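Local coordinates for 11S globulin seed storage protein (Amaranthus hypochondriacus, PDB 3QAC), which probably serves as a seed storage protein, a nutrient reservoir assembled as a hexamer whose subunits each consist of a disulfide-linked acidic and basic chain, at residues S416-L421 with F438-N443; N333-P338 with A385-A390; I53-E58 with A160-D165; P71-I76 with L323-G328; C14-L19 with N41-R46. One frame throughout, in Å; residues are numbered along the deposited sequence.

Interaction 1 of 5, residues S416-L421 with F438-N443; sequences SAIRSL and FGLKFN
Lys441 and Arg419 lead a buried helix-to-helix contact in the helical region between strands 408-410 and 449-450 of the second cupin barrel, where the short helix 417-420 lies against helix 434-442. The two backbones come closest at this pair, with the CA atoms of Arg419 and Lys441 4.9 Å apart. Lys441 bends at its third torsion (chi3 61°), which swings the ammonium group across the C-terminal end of the short helix. There NZ donates to Leu421 O; the modelled separation of 2.5 Å is shorter than usual and its exact value is doubtful. A second, weak bond runs from NZ to Arg419 O at 3.3 Å. The same ammonium forms a salt bridge with Asp126 and a hydrogen bond with Gln127 O, both of a second subunit, so its charge is shared between two chains.

Arg419 passes Phe442 at about a right angle. The ring brings its edge over one face of the guanidinium, with CD1 3.7 Å from Arg419 NH2 and the two planes 59° apart. A water in the guanidinium plane links Arg419 NH2 to Lys441 O. Ile418 CG2 also packs on Leu440 CG at 4.0 Å, and Ile418 touches Tyr430 of helix 423-430. Ser416 sits at the N-cap of the short helix, its OG accepting from Arg419 N at 3.0 Å. Such a capped turn packed on a helix further along the chain, with a neighbouring chain against both, belongs to the extended helical region through which 11S globulin subunits meet in their trimer.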
# COMPACT_ATOMS: atom_id res chain seq x y z
N SER A 416 15.52 -2.57 26.53
CA SER A 416 15.37 -3.89 25.92
C SER A 416 14.00 -4.45 26.28
O SER A 416 13.32 -3.92 27.18
CB SER A 416 16.45 -4.85 26.41
OG SER A 416 16.20 -5.26 27.75
N ALA A 417 13.59 -5.51 25.59
CA ALA A 417 12.31 -6.12 25.90
C ALA A 417 12.34 -6.59 27.34
O ALA A 417 11.44 -6.30 28.10
CB ALA A 417 12.04 -7.26 24.98
N ILE A 418 13.39 -7.31 27.70
CA ILE A 418 13.48 -7.89 29.04
C ILE A 418 13.40 -6.81 30.12
O ILE A 418 12.64 -6.93 31.08
CB ILE A 418 14.78 -8.69 29.20
CG1 ILE A 418 14.79 -9.89 28.23
CG2 ILE A 418 14.96 -9.16 30.62
CD1 ILE A 418 13.54 -10.74 28.27
N ARG A 419 14.20 -5.76 29.97
CA ARG A 419 14.23 -4.70 30.97
C ARG A 419 12.91 -3.95 31.08
O ARG A 419 12.56 -3.45 32.14
CB ARG A 419 15.36 -3.73 30.66
CG ARG A 419 15.48 -2.65 31.68
CD ARG A 419 16.93 -2.31 31.90
NE ARG A 419 17.06 -0.97 32.45
CZ ARG A 419 18.21 -0.46 32.86
NH1 ARG A 419 18.24 0.78 33.34
NH2 ARG A 419 19.32 -1.20 32.80
N SER A 420 12.17 -3.88 29.98
CA SER A 420 10.84 -3.28 30.00
C SER A 420 9.81 -4.15 30.73
O SER A 420 8.75 -3.67 31.11
CB SER A 420 10.37 -2.99 28.57
OG SER A 420 11.17 -1.98 27.98
N LEU A 421 10.13 -5.43 30.92
CA LEU A 421 9.24 -6.35 31.64
C LEU A 421 9.28 -6.15 33.16
O LEU A 421 10.36 -6.07 33.74
CB LEU A 421 9.60 -7.80 31.34
CG LEU A 421 9.40 -8.27 29.91
CD1 LEU A 421 9.86 -9.69 29.78
CD2 LEU A 421 7.93 -8.12 29.51
N PHE A 438 16.15 -10.38 38.35
CA PHE A 438 16.82 -9.09 38.47
C PHE A 438 18.07 -9.03 37.61
O PHE A 438 18.24 -8.12 36.80
CB PHE A 438 17.19 -8.80 39.92
CG PHE A 438 17.64 -7.38 40.18
CD1 PHE A 438 18.95 -6.98 39.90
CD2 PHE A 438 16.76 -6.44 40.72
CE1 PHE A 438 19.37 -5.68 40.14
CE2 PHE A 438 17.17 -5.13 40.97
CZ PHE A 438 18.47 -4.75 40.68
N GLY A 439 18.96 -9.99 37.80
CA GLY A 439 20.19 -10.05 37.04
C GLY A 439 19.95 -10.21 35.55
O GLY A 439 20.67 -9.65 34.71
N LEU A 440 18.93 -11.00 35.21
CA LEU A 440 18.53 -11.12 33.82
C LEU A 440 18.19 -9.72 33.29
O LEU A 440 18.57 -9.37 32.18
CB LEU A 440 17.32 -12.04 33.68
CG LEU A 440 16.82 -12.27 32.26
CD1 LEU A 440 17.97 -12.71 31.37
CD2 LEU A 440 15.69 -13.30 32.24
N LYS A 441 17.51 -8.93 34.11
CA LYS A 441 17.11 -7.59 33.70
C LYS A 441 18.26 -6.59 33.67
O LYS A 441 18.36 -5.81 32.73
CB LYS A 441 15.99 -7.04 34.58
CG LYS A 441 14.66 -7.73 34.39
CD LYS A 441 13.52 -6.98 35.08
CE LYS A 441 13.35 -5.58 34.52
NZ LYS A 441 12.14 -4.90 35.08
N PHE A 442 19.13 -6.61 34.68
CA PHE A 442 20.03 -5.48 34.86
C PHE A 442 21.52 -5.76 34.72
O PHE A 442 22.32 -4.83 34.67
CB PHE A 442 19.74 -4.78 36.19
CG PHE A 442 18.33 -4.30 36.31
CD1 PHE A 442 17.92 -3.14 35.67
CD2 PHE A 442 17.40 -5.01 37.06
CE1 PHE A 442 16.61 -2.68 35.78
CE2 PHE A 442 16.09 -4.56 37.18
CZ PHE A 442 15.70 -3.39 36.53
N ASN A 443 21.90 -7.02 34.64
CA ASN A 443 23.30 -7.39 34.49
C ASN A 443 23.94 -6.81 33.25
O ASN A 443 25.16 -6.80 33.11
CB ASN A 443 23.46 -8.90 34.50
CG ASN A 443 23.27 -9.46 35.87
OD1 ASN A 443 23.01 -8.71 36.80
ND2 ASN A 443 23.40 -10.78 36.02
O HOH W 1 19.89 -3.83 31.88

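Interaction 2 of 5, residues N333-P338 with A385-A390; sequences NAMMAP and AIVKQA
With chi1 of Val387 at 59°, CG2 stands opposite the residue's own nitrogen and reaches over the strand 335-337, coming within 3.3 Å of Met336 O and 4.1 Å of Met335 SD. CB of Val387 lies alongside the Pro338 ring, 4.0 Å from CG, the two side chains pointing the same way. Gln389 does something different: its chain turns at chi2 (98°), folding the amide back over the neighbouring strand, where OE1 lies 3.5 Å from the methyl CE of Met335 and NE2 faces the carbonyl of Asn333.

Behind these side chains is an antiparallel ladder. Met336 and Lys388 form a hydrogen-bonded pair, in which Met336 N donates to Lys388 O at 2.9 Å while the return bond from Lys388 N to Met336 O is weak. Ala390 N gives a further bond to Ala334 O, 2.8 Å long and nearly collinear with the carbonyl. Met335 and Gln389 make the non-hydrogen-bonded pair between them, and Lys388 O takes a CA-H contact from Met335 at 3.1 Å as well as the amide bond.

On the Met335 and Gln389 face, Ser223 and Leu219 of a second subunit cover the strands; on the Met336 and Lys388 face, Trp397 of the same chain does. Three backbone bonds thus join these buried cupin strands, while Met335, Val387 and Pro338 pack beside polar side chains, Gln389 and Lys388, in a chemically mixed contact.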
# COMPACT_ATOMS: atom_id res chain seq x y z
N ASN A 333 35.45 -7.91 19.10
CA ASN A 333 34.70 -8.78 20.02
C ASN A 333 33.42 -8.18 20.60
O ASN A 333 32.80 -8.76 21.48
CB ASN A 333 35.60 -9.31 21.13
CG ASN A 333 36.83 -10.03 20.58
OD1 ASN A 333 36.78 -10.66 19.52
ND2 ASN A 333 37.95 -9.92 21.30
N ALA A 334 33.02 -7.02 20.09
CA ALA A 334 31.80 -6.40 20.56
C ALA A 334 30.62 -7.07 19.89
O ALA A 334 30.77 -7.72 18.85
CB ALA A 334 31.81 -4.91 20.26
N MET A 335 29.46 -6.92 20.50
CA MET A 335 28.25 -7.50 19.94
C MET A 335 27.08 -6.53 19.99
O MET A 335 27.04 -5.61 20.80
CB MET A 335 27.88 -8.81 20.65
CG MET A 335 26.85 -8.65 21.74
SD MET A 335 26.27 -10.23 22.39
CE MET A 335 27.83 -11.10 22.57
N MET A 336 26.15 -6.74 19.07
CA MET A 336 24.86 -6.10 19.14
C MET A 336 23.92 -7.12 19.75
O MET A 336 23.78 -8.22 19.23
CB MET A 336 24.39 -5.69 17.74
CG MET A 336 23.07 -4.95 17.75
SD MET A 336 22.79 -4.12 16.19
CE MET A 336 21.31 -3.20 16.55
N ALA A 337 23.32 -6.78 20.88
CA ALA A 337 22.45 -7.71 21.58
C ALA A 337 21.41 -8.31 20.65
O ALA A 337 21.01 -7.70 19.66
CB ALA A 337 21.76 -7.03 22.74
N PRO A 338 20.95 -9.52 20.98
CA PRO A 338 19.87 -10.10 20.19
C PRO A 338 18.75 -9.07 20.11
O PRO A 338 18.36 -8.50 21.13
CB PRO A 338 19.43 -11.30 21.03
CG PRO A 338 20.63 -11.66 21.84
CD PRO A 338 21.29 -10.35 22.15
N ALA A 385 14.49 -12.60 14.89
CA ALA A 385 15.46 -12.21 15.91
C ALA A 385 16.89 -12.47 15.45
O ALA A 385 17.17 -13.47 14.79
CB ALA A 385 15.18 -12.92 17.20
N ILE A 386 17.78 -11.56 15.83
CA ILE A 386 19.15 -11.59 15.37
C ILE A 386 20.14 -11.02 16.39
O ILE A 386 19.82 -10.08 17.12
CB ILE A 386 19.30 -10.93 13.99
CG1 ILE A 386 20.77 -10.71 13.66
CG2 ILE A 386 18.54 -9.59 13.92
CD1 ILE A 386 21.00 -10.15 12.30
N VAL A 387 21.32 -11.64 16.45
CA VAL A 387 22.47 -11.16 17.23
C VAL A 387 23.70 -11.07 16.33
O VAL A 387 23.87 -11.86 15.40
CB VAL A 387 22.75 -12.07 18.46
CG1 VAL A 387 23.03 -13.51 18.03
CG2 VAL A 387 23.90 -11.50 19.30
N LYS A 388 24.53 -10.08 16.56
CA LYS A 388 25.72 -9.90 15.74
C LYS A 388 26.92 -9.87 16.67
O LYS A 388 27.00 -9.01 17.54
CB LYS A 388 25.66 -8.61 14.93
CG LYS A 388 24.28 -8.28 14.33
CD LYS A 388 24.40 -7.13 13.32
CE LYS A 388 23.06 -6.69 12.79
NZ LYS A 388 22.35 -5.84 13.77
N GLN A 389 27.84 -10.80 16.48
CA GLN A 389 29.02 -10.88 17.32
C GLN A 389 30.26 -10.62 16.48
O GLN A 389 30.64 -11.44 15.63
CB GLN A 389 29.09 -12.23 18.01
CG GLN A 389 30.47 -12.61 18.49
CD GLN A 389 30.66 -12.32 19.95
OE1 GLN A 389 30.18 -13.06 20.81
NE2 GLN A 389 31.36 -11.23 20.24
N ALA A 390 30.87 -9.46 16.69
CA ALA A 390 32.09 -9.10 15.97
C ALA A 390 33.25 -10.02 16.37
O ALA A 390 33.32 -10.51 17.50
CB ALA A 390 32.46 -7.65 16.24

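Interaction 3 of 5, residues I53-E58 with A160-D165; sequences IRRTIE and AVILID
Ile53 and Ile162 exchange both of their backbone bonds: Ile53 N donates to Ile162 O at 3.0 Å, and Ile162 N returns a bond to Ile53 O at 2.8 Å. Two residues further along, Arg55 N donates to Ala160 O and Ala160 N to Arg55 O, both at 3.0 Å. Four amides and four carbonyls are therefore satisfied within this antiparallel pair, and the donors approach close to straight. Between the two hydrogen-bonded pairs sits the non-hydrogen-bonded pair Arg54 and Val161, where Arg54 CA adds a CA-H contact to Ala160 O.

Side chains follow the alternation. On one face Ile53 turns CG1 between its own nitrogen and carbonyl carbon (chi1 61°), and this presses CG1 to 3.5 Å from Ile162 CB, tighter than a normal carbon contact. CD1 of Ile53 meets Ile162 CD1 at 3.7 Å and also lies over a face of the Arg55 guanidinium. That guanidinium finds its charge partner outside the pair, in a salt bridge to Glu190. Arg54 points to the opposite face, where Glu36 takes its charge and Tyr349 OH receives a hydrogen bond from NH2.

The strands 51-57 and 158-164 are neighbours inside the seven-stranded sheet of the first cupin barrel. Strand 33-37 continues the sheet beyond Arg54, and strand 72-78 continues it beyond Val161, while Tyr349 and Ile347 from strand 346-351 of the second barrel meet the Val161 and Leu163 face.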
# COMPACT_ATOMS: atom_id res chain seq x y z
N ILE A 53 22.30 -4.64 -5.87
CA ILE A 53 23.46 -4.57 -6.74
C ILE A 53 24.60 -3.80 -6.09
O ILE A 53 24.41 -3.03 -5.14
CB ILE A 53 23.14 -3.93 -8.07
CG1 ILE A 53 22.67 -2.49 -7.87
CG2 ILE A 53 22.10 -4.75 -8.82
CD1 ILE A 53 22.67 -1.68 -9.17
N ARG A 54 25.80 -4.03 -6.60
CA ARG A 54 26.95 -3.27 -6.18
C ARG A 54 27.65 -2.84 -7.45
O ARG A 54 27.92 -3.66 -8.32
CB ARG A 54 27.86 -4.11 -5.28
CG ARG A 54 29.22 -3.48 -5.04
CD ARG A 54 30.04 -4.31 -4.07
NE ARG A 54 30.33 -5.64 -4.60
CZ ARG A 54 30.39 -6.74 -3.85
NH1 ARG A 54 30.65 -7.92 -4.41
NH2 ARG A 54 30.18 -6.67 -2.55
N ARG A 55 27.88 -1.55 -7.59
CA ARG A 55 28.55 -1.05 -8.78
C ARG A 55 29.89 -0.54 -8.35
O ARG A 55 30.01 0.18 -7.34
CB ARG A 55 27.79 0.08 -9.46
CG ARG A 55 26.37 -0.27 -9.87
CD ARG A 55 25.76 0.86 -10.70
NE ARG A 55 24.36 0.62 -11.03
CZ ARG A 55 23.94 -0.19 -12.00
NH1 ARG A 55 24.81 -0.87 -12.75
NH2 ARG A 55 22.64 -0.33 -12.22
N THR A 56 30.90 -0.93 -9.10
CA THR A 56 32.24 -0.45 -8.92
C THR A 56 32.56 0.36 -10.15
O THR A 56 32.67 -0.17 -11.25
CB THR A 56 33.21 -1.61 -8.79
OG1 THR A 56 32.85 -2.37 -7.63
CG2 THR A 56 34.63 -1.11 -8.65
N ILE A 57 32.67 1.66 -9.97
CA ILE A 57 32.94 2.55 -11.07
C ILE A 57 34.39 2.98 -10.95
O ILE A 57 34.77 3.64 -9.98
CB ILE A 57 32.07 3.81 -10.98
CG1 ILE A 57 30.60 3.44 -10.84
CG2 ILE A 57 32.31 4.71 -12.19
CD1 ILE A 57 29.69 4.62 -10.68
N GLU A 58 35.19 2.60 -11.94
CA GLU A 58 36.60 2.95 -11.94
C GLU A 58 36.77 4.47 -12.01
O GLU A 58 35.86 5.18 -12.44
CB GLU A 58 37.32 2.28 -13.12
CG GLU A 58 37.23 0.76 -13.12
CD GLU A 58 37.80 0.17 -14.39
OE1 GLU A 58 38.53 0.90 -15.11
OE2 GLU A 58 37.53 -1.02 -14.69
N ALA A 160 29.28 1.64 -4.77
CA ALA A 160 27.97 1.86 -4.21
C ALA A 160 27.22 0.53 -4.06
O ALA A 160 27.19 -0.33 -4.96
CB ALA A 160 27.19 2.83 -5.07
N VAL A 161 26.64 0.35 -2.88
CA VAL A 161 25.82 -0.81 -2.63
C VAL A 161 24.40 -0.31 -2.66
O VAL A 161 23.99 0.59 -1.92
CB VAL A 161 26.18 -1.49 -1.30
CG1 VAL A 161 25.27 -2.66 -1.04
CG2 VAL A 161 27.64 -1.93 -1.32
N ILE A 162 23.64 -0.90 -3.57
CA ILE A 162 22.34 -0.39 -3.92
C ILE A 162 21.24 -1.37 -3.56
O ILE A 162 21.19 -2.48 -4.09
CB ILE A 162 22.33 -0.08 -5.41
CG1 ILE A 162 23.46 0.91 -5.73
CG2 ILE A 162 20.97 0.43 -5.85
CD1 ILE A 162 23.63 1.24 -7.19
N LEU A 163 20.38 -0.97 -2.64
CA LEU A 163 19.14 -1.71 -2.45
C LEU A 163 18.08 -1.16 -3.40
O LEU A 163 17.84 0.06 -3.45
CB LEU A 163 18.65 -1.61 -1.01
CG LEU A 163 17.30 -2.32 -0.87
CD1 LEU A 163 17.50 -3.69 -0.25
CD2 LEU A 163 16.33 -1.50 -0.05
N ILE A 164 17.47 -2.08 -4.14
CA ILE A 164 16.40 -1.73 -5.07
C ILE A 164 15.10 -2.33 -4.56
O ILE A 164 14.94 -3.55 -4.54
CB ILE A 164 16.65 -2.26 -6.48
CG1 ILE A 164 18.08 -1.94 -6.93
CG2 ILE A 164 15.62 -1.69 -7.44
CD1 ILE A 164 18.41 -2.48 -8.28
N ASP A 165 14.18 -1.47 -4.15
CA ASP A 165 13.02 -1.93 -3.41
C ASP A 165 11.86 -2.20 -4.35
O ASP A 165 10.92 -1.40 -4.44
CB ASP A 165 12.64 -0.92 -2.34
CG ASP A 165 11.41 -1.32 -1.59
OD1 ASP A 165 11.14 -2.54 -1.59
OD2 ASP A 165 10.72 -0.43 -1.03

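Interaction 4 of 5, residues P71-I76 with L323-G328; sequences PELIYI and LSAAKG
Lys327 NZ has two partners: it donates to Tyr75 OH at 2.7 Å, and it forms a salt bridge with Asp292. The lysine leaves its strand with CG opposite the backbone nitrogen (chi1 168°), and the bend at chi2 carries the tail across the phenol at about a right angle, with CD also 3.5 Å from Tyr75 OH. Both residues are buried, and the nearby Asp292 carboxylate would be expected to offset the lysine charge and to favour keeping it protonated. Val291 packs against both side chains.

These segments belong to different sheets, strand 72-78 to the seven-stranded sheet of the first cupin barrel and strand 324-330 to the six-stranded sheet of the second. Their axes run nearly parallel, 18° apart, and lie 8.8 Å from each other, the spacing of sheets packed face to face through side chains. This is the inter-barrel interface of the bicupin fold.

At the other end of the contact the meeting is mainly apolar. Leu73 pushes CD2 between the residues of the facing strand, 3.9 Å from Leu323 CB and 4.0 Å from Ala325 CB, with Ser324 O only 3.1 Å away. Pro71 CB completes the row against Leu323 CD1 at 4.4 Å. Phe400, from strand 394-401 next to 324-330, packs on both Leu73 and Tyr75, while Val398 of that strand reaches Tyr75. On the first-barrel side Ile139, from strand 138-142, touches the tyrosine as well.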
# COMPACT_ATOMS: atom_id res chain seq x y z
N PRO A 71 12.30 2.64 -6.09
CA PRO A 71 13.16 3.57 -5.36
C PRO A 71 14.41 2.81 -4.94
O PRO A 71 14.36 1.59 -4.79
CB PRO A 71 12.35 3.90 -4.09
CG PRO A 71 11.04 3.23 -4.23
CD PRO A 71 11.19 2.16 -5.26
N GLU A 72 15.51 3.52 -4.73
CA GLU A 72 16.75 2.88 -4.35
C GLU A 72 17.33 3.59 -3.17
O GLU A 72 17.19 4.79 -3.03
CB GLU A 72 17.77 2.96 -5.47
CG GLU A 72 17.31 2.44 -6.79
CD GLU A 72 18.42 2.50 -7.79
OE1 GLU A 72 19.05 3.57 -7.88
OE2 GLU A 72 18.70 1.48 -8.45
N LEU A 73 18.01 2.81 -2.34
CA LEU A 73 18.76 3.28 -1.23
C LEU A 73 20.18 2.92 -1.57
O LEU A 73 20.49 1.74 -1.79
CB LEU A 73 18.33 2.54 0.03
CG LEU A 73 18.13 3.40 1.27
CD1 LEU A 73 17.26 4.59 0.92
CD2 LEU A 73 17.50 2.56 2.36
N ILE A 74 21.04 3.92 -1.63
CA ILE A 74 22.42 3.73 -2.06
C ILE A 74 23.40 4.04 -0.93
O ILE A 74 23.32 5.09 -0.29
CB ILE A 74 22.72 4.64 -3.23
CG1 ILE A 74 21.67 4.42 -4.33
CG2 ILE A 74 24.11 4.39 -3.74
CD1 ILE A 74 21.55 5.52 -5.35
N TYR A 75 24.30 3.12 -0.66
CA TYR A 75 25.39 3.39 0.25
C TYR A 75 26.69 3.43 -0.54
O TYR A 75 26.99 2.52 -1.31
CB TYR A 75 25.46 2.35 1.35
CG TYR A 75 26.65 2.52 2.27
CD1 TYR A 75 26.68 3.53 3.22
CD2 TYR A 75 27.73 1.65 2.21
CE1 TYR A 75 27.75 3.68 4.06
CE2 TYR A 75 28.81 1.80 3.05
CZ TYR A 75 28.81 2.81 3.97
OH TYR A 75 29.88 2.97 4.82
N ILE A 76 27.43 4.52 -0.36
CA ILE A 76 28.72 4.68 -0.99
C ILE A 76 29.72 3.99 -0.09
O ILE A 76 30.09 4.51 0.96
CB ILE A 76 29.09 6.17 -1.15
CG1 ILE A 76 28.05 6.87 -2.03
CG2 ILE A 76 30.47 6.33 -1.71
CD1 ILE A 76 27.71 6.13 -3.32
N LEU A 323 11.62 3.91 3.10
CA LEU A 323 12.74 3.06 3.45
C LEU A 323 13.51 3.77 4.53
O LEU A 323 13.37 4.99 4.74
CB LEU A 323 13.62 2.81 2.24
CG LEU A 323 12.85 2.15 1.09
CD1 LEU A 323 13.60 2.27 -0.20
CD2 LEU A 323 12.55 0.69 1.40
N SER A 324 14.32 2.98 5.24
CA SER A 324 15.28 3.54 6.15
C SER A 324 16.56 2.73 6.05
O SER A 324 16.65 1.79 5.26
CB SER A 324 14.74 3.59 7.58
OG SER A 324 13.88 2.50 7.83
N ALA A 325 17.55 3.12 6.83
CA ALA A 325 18.87 2.52 6.73
C ALA A 325 19.56 2.70 8.07
O ALA A 325 19.15 3.53 8.88
CB ALA A 325 19.67 3.17 5.63
N ALA A 326 20.58 1.88 8.31
CA ALA A 326 21.48 2.11 9.43
C ALA A 326 22.87 1.63 9.07
O ALA A 326 23.04 0.74 8.23
CB ALA A 326 20.98 1.40 10.66
N LYS A 327 23.85 2.24 9.70
CA LYS A 327 25.19 1.71 9.63
C LYS A 327 25.62 1.34 11.04
O LYS A 327 25.34 2.06 12.00
CB LYS A 327 26.17 2.69 9.02
CG LYS A 327 27.60 2.25 9.23
CD LYS A 327 28.44 2.43 7.99
CE LYS A 327 29.90 2.09 8.30
NZ LYS A 327 30.84 2.62 7.29
N GLY A 328 26.28 0.19 11.16
CA GLY A 328 26.74 -0.26 12.44
C GLY A 328 28.23 -0.50 12.41
O GLY A 328 28.77 -1.02 11.43

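Interaction 5 of 5, residues C14-L19 with N41-R46; sequences CQIDRL and NEQEFR
A carboxylate on a buried side chain holds the backbone beside Leu19: Glu44 sends one oxygen, OE2, to Thr20 N, while OE1 takes a bond from a water that also donates to Arg18 O. Residues 14-19 themselves form no regular helix or strand. Glu44 belongs to helix 43-48, which lies just before strand 51-57 of the first cupin barrel; Cys14, at the start of the loop, is joined to Cys47 of that helix by a disulfide. Loop and helix are therefore tied together covalently as well as by packing.

CB of Glu44 faces the loop, where Leu19 CD2 comes to 3.5 Å from it. With chi1 at 58°, CG lies between the backbone nitrogen and the carbonyl carbon, and this torsion, with the bend at chi2, curls OE2 back toward Leu19. Ile16 meets the same residue at about a right angle, its CD1 4.0 Å from Glu44 CB. Val379 of strand 377-380 in the second barrel lies against Glu44, and Val378 and Val367 lie against Leu19, so the second barrel packs on this side of Glu44 and Leu19.

Gln15 is the centre of an inverse gamma turn, and its O meets Gln43. Gln43 stretches its chain fully along Ile16 in the opposite direction, and its amide nitrogen also has a hydrogen bond to Glu13 O. NE2 of Gln43 passes 3.5 Å from Ile16 CG1 and makes a weak bond to Gln15 O, 3.1 Å long with 133° at the hydrogen.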
# COMPACT_ATOMS: atom_id res chain seq x y z
N CYS A 14 8.21 -16.22 2.74
CA CYS A 14 8.73 -15.86 4.05
C CYS A 14 8.70 -16.99 5.08
O CYS A 14 9.10 -16.78 6.22
CB CYS A 14 8.04 -14.60 4.60
SG CYS A 14 8.39 -13.15 3.63
N GLN A 15 8.21 -18.17 4.70
CA GLN A 15 8.38 -19.37 5.50
C GLN A 15 9.83 -19.80 5.37
O GLN A 15 10.16 -20.69 4.61
CB GLN A 15 7.50 -20.50 4.98
CG GLN A 15 6.03 -20.19 5.00
CD GLN A 15 5.53 -19.99 6.41
OE1 GLN A 15 5.57 -18.89 6.94
NE2 GLN A 15 5.05 -21.07 7.02
N ILE A 16 10.70 -19.16 6.12
CA ILE A 16 12.12 -19.34 5.96
C ILE A 16 12.71 -20.15 7.11
O ILE A 16 12.51 -19.82 8.28
CB ILE A 16 12.78 -17.97 5.84
CG1 ILE A 16 12.54 -17.43 4.43
CG2 ILE A 16 14.26 -18.03 6.20
CD1 ILE A 16 12.87 -16.00 4.31
N ASP A 17 13.41 -21.24 6.77
CA ASP A 17 14.19 -21.97 7.77
C ASP A 17 15.66 -22.00 7.44
O ASP A 17 16.46 -22.53 8.20
CB ASP A 17 13.67 -23.40 8.03
CG ASP A 17 12.69 -23.86 7.00
OD1 ASP A 17 11.48 -23.94 7.35
OD2 ASP A 17 13.12 -24.12 5.85
N ARG A 18 16.03 -21.40 6.32
CA ARG A 18 17.44 -21.32 5.98
C ARG A 18 17.76 -19.99 5.29
O ARG A 18 17.21 -19.67 4.25
CB ARG A 18 17.82 -22.49 5.07
CG ARG A 18 19.27 -22.52 4.63
CD ARG A 18 19.51 -23.70 3.67
NE ARG A 18 20.91 -23.87 3.30
CZ ARG A 18 21.47 -23.30 2.24
NH1 ARG A 18 20.74 -22.55 1.44
NH2 ARG A 18 22.76 -23.49 1.97
N LEU A 19 18.67 -19.23 5.88
CA LEU A 19 19.18 -18.04 5.21
C LEU A 19 20.62 -18.33 4.89
O LEU A 19 21.24 -19.23 5.44
CB LEU A 19 19.09 -16.81 6.09
CG LEU A 19 17.70 -16.36 6.54
CD1 LEU A 19 17.85 -15.30 7.66
CD2 LEU A 19 16.89 -15.83 5.37
N ASN A 41 16.24 -14.23 -7.03
CA ASN A 41 15.36 -15.39 -6.89
C ASN A 41 15.54 -16.04 -5.55
O ASN A 41 14.67 -16.76 -5.09
CB ASN A 41 15.60 -16.43 -7.98
CG ASN A 41 15.04 -16.03 -9.31
OD1 ASN A 41 13.85 -15.75 -9.43
ND2 ASN A 41 15.89 -16.01 -10.33
N GLU A 42 16.69 -15.83 -4.92
CA GLU A 42 16.88 -16.34 -3.57
C GLU A 42 15.64 -16.08 -2.73
O GLU A 42 15.10 -14.98 -2.71
CB GLU A 42 18.10 -15.69 -2.91
CG GLU A 42 19.41 -16.19 -3.49
CD GLU A 42 19.81 -17.55 -2.94
OE1 GLU A 42 20.86 -18.06 -3.39
OE2 GLU A 42 19.09 -18.11 -2.05
N GLN A 43 15.19 -17.12 -2.04
CA GLN A 43 13.94 -17.06 -1.32
C GLN A 43 13.85 -15.82 -0.42
O GLN A 43 12.81 -15.17 -0.36
CB GLN A 43 13.77 -18.30 -0.45
CG GLN A 43 12.45 -18.31 0.27
CD GLN A 43 12.22 -19.58 1.03
OE1 GLN A 43 12.88 -20.60 0.78
NE2 GLN A 43 11.28 -19.54 1.97
N GLU A 44 14.92 -15.51 0.29
CA GLU A 44 14.84 -14.42 1.25
C GLU A 44 14.76 -13.07 0.53
O GLU A 44 14.24 -12.13 1.10
CB GLU A 44 15.96 -14.47 2.30
CG GLU A 44 17.38 -14.45 1.76
CD GLU A 44 17.92 -15.86 1.48
OE1 GLU A 44 17.25 -16.64 0.75
OE2 GLU A 44 19.01 -16.19 2.01
N PHE A 45 15.26 -12.98 -0.70
CA PHE A 45 15.05 -11.77 -1.49
C PHE A 45 13.61 -11.67 -1.94
O PHE A 45 13.04 -10.57 -2.00
CB PHE A 45 15.97 -11.70 -2.71
CG PHE A 45 17.36 -11.27 -2.39
CD1 PHE A 45 18.44 -11.96 -2.91
CD2 PHE A 45 17.59 -10.19 -1.57
CE1 PHE A 45 19.73 -11.58 -2.62
CE2 PHE A 45 18.89 -9.80 -1.27
CZ PHE A 45 19.97 -10.52 -1.80
N ARG A 46 13.02 -12.81 -2.27
CA ARG A 46 11.63 -12.82 -2.70
C ARG A 46 10.77 -12.39 -1.52
O ARG A 46 9.85 -11.60 -1.66
CB ARG A 46 11.23 -14.21 -3.24
CG ARG A 46 11.92 -14.56 -4.56
CD ARG A 46 11.24 -15.72 -5.29
NE ARG A 46 11.67 -17.01 -4.76
CZ ARG A 46 10.88 -17.82 -4.06
NH1 ARG A 46 9.62 -17.45 -3.82
NH2 ARG A 46 11.34 -18.98 -3.59
O HOH W 2 16.08 -18.62 2.13

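Along the chain interaction 5 comes first, then interactions 3 and 4, whose segments alternate, then interaction 2 and finally interaction 1. Interactions 3 and 4 have centres about 11 Å apart and touch directly, since strands 158-164 and 72-78 are neighbours in one sheet of the first barrel; interaction 4 carries that sheet onto the second barrel. Interaction 2 lies within the second barrel, its centre about 20 Å from that of interaction 4, with strand 335-341 following strand 324-330. Interaction 1 lies farthest from the chain centre, about 17 Å from interaction 2 and about 40 Å from interaction 3 between centres. Interactions 1, 2 and 5 all touch the second subunit, whereas 3 and 4 do not.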